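Local coordinates for protein 3-oxo-glucose-6-phosphate:glutamate aminotransferase (Bacillus subtilis subsp. subtilis, PDB 4K2M) that catalyses the reversible pyridoxal phosphate-dependent transamination of 3-dehydroglucose 6-phosphate with glutamate, giving kanosamine 6-phosphate for antibiotic biosynthesis, at residues A[98-112]-A[296-309]. Sequence-based numbering, arbitrary orientation.
Sequences KFTSGPYLEQFEKVL and KMDNLQAAIGLERM. With O1G (3-deoxy-3-[(E)-({3-hydroxy-2-methyl-5-[(phosphonooxy)methyl]pyridin-4-yl}methylidene)amino]-6-O-phosphono-alpha-D-gluco pyranose), chain I.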
loop_
_atom_site.group_PDB
_atom_site.type_symbol
_atom_site.label_atom_id
_atom_site.label_comp_id
_atom_site.label_asym_id
_atom_site.label_seq_id
_atom_site.Cartn_x
_atom_site.Cartn_y
_atom_site.Cartn_z
ATOM N N LYS A 98 -14.884 1.526 -6.798
ATOM C CA LYS A 98 -14.209 2.279 -5.731
ATOM C C LYS A 98 -13.277 1.364 -4.967
ATOM O O LYS A 98 -13.733 0.548 -4.164
ATOM C CB LYS A 98 -15.233 2.900 -4.778
ATOM C CG LYS A 98 -16.142 3.904 -5.457
ATOM C CD LYS A 98 -17.165 4.453 -4.493
ATOM C CE LYS A 98 -18.138 5.372 -5.216
ATOM N NZ LYS A 98 -18.452 6.585 -4.414
ATOM N N PHE A 99 -11.975 1.508 -5.201
ATOM C CA PHE A 99 -11.014 0.543 -4.671
ATOM C C PHE A 99 -10.002 1.194 -3.760
ATOM O O PHE A 99 -9.450 0.547 -2.885
ATOM C CB PHE A 99 -10.291 -0.150 -5.825
ATOM C CG PHE A 99 -11.229 -0.751 -6.828
ATOM C CD1 PHE A 99 -12.342 -1.460 -6.394
ATOM C CD2 PHE A 99 -11.031 -0.561 -8.188
ATOM C CE1 PHE A 99 -13.243 -2.007 -7.304
ATOM C CE2 PHE A 99 -11.916 -1.117 -9.121
ATOM C CZ PHE A 99 -13.030 -1.840 -8.679
ATOM N N THR A 100 -9.766 2.477 -3.987
ATOM C CA THR A 100 -8.835 3.246 -3.169
ATOM C C THR A 100 -9.666 4.073 -2.202
ATOM O O THR A 100 -9.899 3.662 -1.057
ATOM C CB THR A 100 -7.856 4.074 -4.040
ATOM O OG1 THR A 100 -8.597 4.873 -4.971
ATOM C CG2 THR A 100 -6.910 3.143 -4.809
ATOM N N SER A 101 -10.124 5.239 -2.628
ATOM C CA SER A 101 -11.071 5.967 -1.794
ATOM C C SER A 101 -12.432 5.277 -1.893
ATOM O O SER A 101 -12.751 4.650 -2.911
ATOM C CB SER A 101 -11.188 7.420 -2.244
ATOM O OG SER A 101 -11.525 7.481 -3.610
ATOM N N GLY A 102 -13.226 5.374 -0.833
ATOM C CA GLY A 102 -14.553 4.779 -0.824
ATOM C C GLY A 102 -15.204 4.695 0.534
ATOM O O GLY A 102 -14.576 4.967 1.557
ATOM N N PRO A 103 -16.479 4.294 0.556
ATOM C CA PRO A 103 -17.293 4.316 1.780
ATOM C C PRO A 103 -16.921 3.275 2.829
ATOM O O PRO A 103 -17.202 3.510 4.005
ATOM C CB PRO A 103 -18.713 4.041 1.261
ATOM C CG PRO A 103 -18.487 3.264 -0.021
ATOM C CD PRO A 103 -17.263 3.885 -0.625
ATOM N N TYR A 104 -16.327 2.152 2.432
ATOM C CA TYR A 104 -15.969 1.120 3.400
ATOM C C TYR A 104 -14.843 1.576 4.331
ATOM O O TYR A 104 -14.775 1.143 5.483
ATOM C CB TYR A 104 -15.611 -0.192 2.704
ATOM C CG TYR A 104 -16.774 -0.871 2.007
ATOM C CD1 TYR A 104 -17.616 -1.720 2.700
ATOM C CD2 TYR A 104 -17.014 -0.674 0.648
ATOM C CE1 TYR A 104 -18.671 -2.354 2.074
ATOM C CE2 TYR A 104 -18.069 -1.293 0.015
ATOM C CZ TYR A 104 -18.896 -2.134 0.734
ATOM O OH TYR A 104 -19.947 -2.767 0.102
ATOM N N LEU A 105 -13.972 2.460 3.840
ATOM C CA LEU A 105 -12.918 3.047 4.664
ATOM C C LEU A 105 -13.467 3.660 5.947
ATOM O O LEU A 105 -13.043 3.293 7.038
ATOM C CB LEU A 105 -12.130 4.110 3.879
ATOM C CG LEU A 105 -10.879 3.626 3.168
ATOM C CD1 LEU A 105 -10.209 4.792 2.426
ATOM C CD2 LEU A 105 -9.929 2.988 4.188
ATOM N N GLU A 106 -14.418 4.588 5.819
ATOM C CA GLU A 106 -14.983 5.260 6.986
ATOM C C GLU A 106 -15.674 4.275 7.931
ATOM O O GLU A 106 -15.587 4.420 9.162
ATOM C CB GLU A 106 -15.985 6.338 6.556
ATOM C CG GLU A 106 -16.230 7.414 7.615
ATOM C CD GLU A 106 -17.571 8.115 7.447
ATOM O OE1 GLU A 106 -17.845 8.635 6.342
ATOM O OE2 GLU A 106 -18.354 8.135 8.421
ATOM N N GLN A 107 -16.378 3.295 7.369
ATOM C CA GLN A 107 -17.074 2.305 8.191
ATOM C C GLN A 107 -16.077 1.441 8.955
ATOM O O GLN A 107 -16.301 1.094 10.111
ATOM C CB GLN A 107 -17.979 1.412 7.337
ATOM C CG GLN A 107 -18.755 0.360 8.131
ATOM C CD GLN A 107 -19.874 0.954 8.977
ATOM O OE1 GLN A 107 -20.276 2.104 8.782
ATOM N NE2 GLN A 107 -20.386 0.165 9.921
ATOM N N PHE A 108 -14.977 1.083 8.295
ATOM C CA PHE A 108 -13.952 0.259 8.936
ATOM C C PHE A 108 -13.262 1.067 10.040
ATOM O O PHE A 108 -13.024 0.567 11.153
ATOM C CB PHE A 108 -12.948 -0.236 7.883
ATOM C CG PHE A 108 -11.872 -1.131 8.434
ATOM C CD1 PHE A 108 -12.194 -2.337 9.053
ATOM C CD2 PHE A 108 -10.544 -0.774 8.327
ATOM C CE1 PHE A 108 -11.188 -3.166 9.552
ATOM C CE2 PHE A 108 -9.526 -1.599 8.829
ATOM C CZ PHE A 108 -9.849 -2.795 9.432
ATOM N N GLU A 109 -12.973 2.336 9.757
ATOM C CA GLU A 109 -12.361 3.186 10.787
ATOM C C GLU A 109 -13.300 3.372 11.975
ATOM O O GLU A 109 -12.872 3.311 13.128
ATOM C CB GLU A 109 -11.911 4.521 10.207
ATOM C CG GLU A 109 -10.766 4.379 9.193
ATOM C CD GLU A 109 -10.498 5.668 8.444
ATOM O OE1 GLU A 109 -11.459 6.458 8.268
ATOM O OE2 GLU A 109 -9.333 5.891 8.023
ATOM N N LYS A 110 -14.588 3.563 11.694
ATOM C CA LYS A 110 -15.584 3.673 12.755
ATOM C C LYS A 110 -15.690 2.406 13.626
ATOM O O LYS A 110 -15.772 2.481 14.858
ATOM C CB LYS A 110 -16.957 4.030 12.163
ATOM C CG LYS A 110 -18.018 4.251 13.226
ATOM C CD LYS A 110 -17.500 5.198 14.312
ATOM C CE LYS A 110 -18.266 5.022 15.616
ATOM N NZ LYS A 110 -19.737 5.152 15.409
ATOM N N VAL A 111 -15.677 1.238 12.998
ATOM C CA VAL A 111 -15.729 -0.017 13.748
ATOM C C VAL A 111 -14.480 -0.197 14.624
ATOM O O VAL A 111 -14.553 -0.639 15.783
ATOM C CB VAL A 111 -15.883 -1.210 12.781
ATOM C CG1 VAL A 111 -15.396 -2.460 13.432
ATOM C CG2 VAL A 111 -17.337 -1.370 12.360
ATOM N N LEU A 112 -13.326 0.159 14.077
ATOM C CA LEU A 112 -12.087 0.122 14.846
ATOM C C LEU A 112 -12.107 1.105 16.005
ATOM O O LEU A 112 -11.600 0.813 17.097
ATOM C CB LEU A 112 -10.889 0.432 13.936
ATOM C CG LEU A 112 -10.529 -0.682 12.952
ATOM C CD1 LEU A 112 -9.432 -0.186 12.002
ATOM C CD2 LEU A 112 -10.049 -1.931 13.700
ATOM N N LYS A 296 -3.111 5.937 2.632
ATOM C CA LYS A 296 -4.382 5.486 3.192
ATOM C C LYS A 296 -4.603 4.010 2.874
ATOM O O LYS A 296 -4.092 3.493 1.881
ATOM C CB LYS A 296 -5.553 6.297 2.626
ATOM C CG LYS A 296 -5.555 7.761 3.035
ATOM C CD LYS A 296 -6.577 8.560 2.228
ATOM C CE LYS A 296 -7.999 8.079 2.502
ATOM N NZ LYS A 296 -8.298 8.088 3.968
ATOM N N MET A 297 -5.385 3.327 3.700
ATOM C CA MET A 297 -5.817 1.967 3.358
ATOM C C MET A 297 -6.721 2.028 2.127
ATOM O O MET A 297 -7.405 3.034 1.909
ATOM C CB MET A 297 -6.585 1.368 4.541
ATOM C CG MET A 297 -7.105 -0.035 4.324
ATOM S SD MET A 297 -7.810 -0.570 5.900
ATOM C CE MET A 297 -8.090 -2.304 5.589
ATOM N N ASP A 298 -6.713 0.972 1.314
ATOM C CA ASP A 298 -7.616 0.881 0.173
ATOM C C ASP A 298 -9.029 0.493 0.609
ATOM O O ASP A 298 -9.201 -0.351 1.492
ATOM C CB ASP A 298 -7.106 -0.177 -0.805
ATOM C CG ASP A 298 -5.889 0.292 -1.584
ATOM O OD1 ASP A 298 -5.718 1.521 -1.701
ATOM O OD2 ASP A 298 -5.118 -0.570 -2.058
ATOM N N ASN A 299 -10.026 1.102 -0.031
ATOM C CA ASN A 299 -11.435 0.775 0.187
ATOM C C ASN A 299 -11.703 -0.713 0.011
ATOM O O ASN A 299 -12.477 -1.315 0.766
ATOM C CB ASN A 299 -12.301 1.593 -0.788
ATOM C CG ASN A 299 -13.795 1.439 -0.530
ATOM O OD1 ASN A 299 -14.289 1.803 0.541
ATOM N ND2 ASN A 299 -14.525 0.945 -1.527
ATOM N N LEU A 300 -11.077 -1.318 -0.996
ATOM C CA LEU A 300 -11.280 -2.748 -1.235
ATOM C C LEU A 300 -10.843 -3.547 -0.011
ATOM O O LEU A 300 -11.551 -4.459 0.433
ATOM C CB LEU A 300 -10.536 -3.219 -2.492
ATOM C CG LEU A 300 -10.771 -4.697 -2.840
ATOM C CD1 LEU A 300 -11.476 -4.822 -4.173
ATOM C CD2 LEU A 300 -9.461 -5.483 -2.877
ATOM N N GLN A 301 -9.702 -3.183 0.568
ATOM C CA GLN A 301 -9.210 -3.905 1.740
ATOM C C GLN A 301 -10.059 -3.643 2.975
ATOM O O GLN A 301 -10.201 -4.521 3.830
ATOM C CB GLN A 301 -7.742 -3.559 2.048
ATOM C CG GLN A 301 -6.738 -4.041 1.003
ATOM C CD GLN A 301 -6.783 -5.550 0.745
ATOM O OE1 GLN A 301 -7.186 -6.341 1.602
ATOM N NE2 GLN A 301 -6.368 -5.950 -0.456
ATOM N N ALA A 302 -10.598 -2.437 3.094
ATOM C CA ALA A 302 -11.502 -2.135 4.212
ATOM C C ALA A 302 -12.769 -2.984 4.114
ATOM O O ALA A 302 -13.290 -3.457 5.128
ATOM C CB ALA A 302 -11.832 -0.631 4.269
ATOM N N ALA A 303 -13.269 -3.200 2.900
ATOM C CA ALA A 303 -14.435 -4.066 2.736
ATOM C C ALA A 303 -14.094 -5.489 3.164
ATOM O O ALA A 303 -14.893 -6.167 3.810
ATOM C CB ALA A 303 -14.929 -4.055 1.276
ATOM N N ILE A 304 -12.905 -5.946 2.795
ATOM C CA ILE A 304 -12.464 -7.287 3.171
ATOM C C ILE A 304 -12.280 -7.350 4.691
ATOM O O ILE A 304 -12.627 -8.347 5.336
ATOM C CB ILE A 304 -11.143 -7.643 2.463
ATOM C CG1 ILE A 304 -11.414 -7.963 0.992
ATOM C CG2 ILE A 304 -10.469 -8.858 3.122
ATOM C CD1 ILE A 304 -10.140 -8.160 0.174
ATOM N N GLY A 305 -11.724 -6.283 5.256
ATOM C CA GLY A 305 -11.494 -6.210 6.690
ATOM C C GLY A 305 -12.776 -6.310 7.485
ATOM O O GLY A 305 -12.811 -6.928 8.560
ATOM N N LEU A 306 -13.844 -5.721 6.953
ATOM C CA LEU A 306 -15.122 -5.749 7.648
ATOM C C LEU A 306 -15.672 -7.172 7.666
ATOM O O LEU A 306 -16.487 -7.512 8.521
ATOM C CB LEU A 306 -16.109 -4.776 7.004
ATOM C CG LEU A 306 -15.758 -3.324 7.314
ATOM C CD1 LEU A 306 -16.464 -2.351 6.384
ATOM C CD2 LEU A 306 -16.097 -3.002 8.777
ATOM N N GLU A 307 -15.226 -8.006 6.731
ATOM C CA GLU A 307 -15.618 -9.420 6.758
ATOM C C GLU A 307 -14.722 -10.217 7.684
ATOM O O GLU A 307 -15.203 -10.967 8.535
ATOM C CB GLU A 307 -15.566 -10.044 5.363
ATOM C CG GLU A 307 -16.603 -9.524 4.397
ATOM C CD GLU A 307 -18.008 -9.585 4.960
ATOM O OE1 GLU A 307 -18.378 -10.627 5.547
ATOM O OE2 GLU A 307 -18.733 -8.575 4.838
ATOM N N ARG A 308 -13.409 -10.070 7.530
ATOM C CA ARG A 308 -12.497 -10.919 8.290
ATOM C C ARG A 308 -12.541 -10.598 9.769
ATOM O O ARG A 308 -12.239 -11.456 10.593
ATOM C CB ARG A 308 -11.058 -10.839 7.730
ATOM C CG ARG A 308 -10.976 -11.338 6.276
ATOM C CD ARG A 308 -9.542 -11.648 5.858
ATOM N NE ARG A 308 -9.077 -12.861 6.524
ATOM C CZ ARG A 308 -7.834 -13.327 6.515
ATOM N NH1 ARG A 308 -6.862 -12.686 5.862
ATOM N NH2 ARG A 308 -7.574 -14.466 7.156
ATOM N N MET A 309 -12.935 -9.372 10.111
ATOM C CA MET A 309 -12.990 -8.958 11.506
ATOM C C MET A 309 -14.026 -9.746 12.279
ATOM O O MET A 309 -13.945 -9.828 13.507
ATOM C CB MET A 309 -13.307 -7.460 11.621
ATOM C CG MET A 309 -12.871 -6.830 12.937
ATOM S SD MET A 309 -13.012 -5.023 12.883
ATOM C CE MET A 309 -13.881 -4.895 11.330
HETATM P P O1G I . -0.197 6.921 -7.308
HETATM C C3A O1G I . 0.031 11.121 -11.304
HETATM O O3 O1G I . -1.092 11.473 -11.979
HETATM C C1 O1G I . -5.882 11.739 -9.156
HETATM N "N1'" O1G I . 2.373 11.149 -11.019
HETATM C C2 O1G I . -4.472 11.720 -9.751
HETATM O O2 O1G I . -4.623 12.152 -11.147
HETATM C C9A O1G I . 1.294 11.529 -11.724
HETATM C C2A O1G I . 1.488 12.390 -12.965
HETATM C C3 O1G I . -3.828 10.329 -9.697
HETATM N "N3'" O1G I . -2.428 10.600 -10.054
HETATM O O1 O1G I . -6.771 10.983 -9.983
HETATM C C4 O1G I . -3.990 9.670 -8.308
HETATM O O4 O1G I . -3.725 8.290 -8.638
HETATM C C4A O1G I . -0.106 10.325 -10.169
HETATM C C4B O1G I . -1.428 9.889 -9.689
HETATM C C5 O1G I . -5.460 9.757 -7.902
HETATM O O5 O1G I . -5.902 11.124 -7.850
HETATM C C5A O1G I . 1.026 9.945 -9.468
HETATM C C5T O1G I . 1.064 9.082 -8.201
HETATM C C6 O1G I . -5.743 9.269 -6.509
HETATM C C6A O1G I . 2.267 10.370 -9.917
HETATM O OP1 O1G I . 0.648 7.051 -6.064
HETATM O OP2 O1G I . -0.208 5.518 -7.839
HETATM O OP3 O1G I . -1.602 7.518 -7.074
HETATM O OP4 O1G I . 0.508 7.773 -8.517
HETATM O O6 O1G I . -7.065 9.233 -6.110
HETATM P "P'" O1G I . -7.542 8.112 -5.057
HETATM O OP6 O1G I . -7.111 6.778 -5.646
HETATM O OP7 O1G I . -6.881 8.451 -3.736
HETATM O OP8 O1G I . -9.056 8.293 -5.050
HETATM O O HOH W 1 -7.603 6.640 5.978
HETATM O O HOH W 2 -11.032 7.695 5.599
#
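The side-chain amide of Asn299, in the first turn of helix 299-308, bridges Lys98 and the start of helix 103-112. CG anti to the backbone N (chi1 -173°) sets it there: ND2 donates to Lys98 O at 2.8 Å, within the amide plane, while OD1 takes weak bonds from Tyr104 N and Leu105 N. Packing is tight here, Gly102 CA lying 3.4 Å from Asn299 CG, so that backbone rests directly on the amide. Backbone bonds close the rest: Leu300 N to Phe99 O, close to straight at 170°, and Asn299 N to Thr100 O, 2.8 Å. In this aspartate aminotransferase-fold dimer the loop carries the substrate-binding residues Thr100 and Ser101: Thr100 OG1 donates to OP6 (2.5 Å) and Ser101 OG to OP8 of the phosphate on the sugar O6 of O1G, and Tyr248 of the second subunit packs on both residues. Asp298 OD1 forms a salt bridge with Lys256 of that subunit. Farther along, the helices cross at 44° with axes 7.6 Å apart, and close knobs-into-holes packing continues: Tyr104 sits among Asn299, Ala302, Ala303 and Leu306, and Leu306 among Tyr104, Gln107, Phe108 and Val111. Ala303 CB makes a CH-pi contact over one Tyr104 face, 3.9 Å from the ring centroid. Met297 SD makes a Met-aromatic contact with Phe108, coming obliquely to within 3.5 Å of CE2; Met309 CE meets Phe108 CE1 at the ring edge. By contrast, the Lys296 side is loose and watery: NZ stays 4.7 Å from Glu109 OE2, one water linking the two and a second joining NZ, weakly, to OE1; OE2 also accepts from Ala123 N.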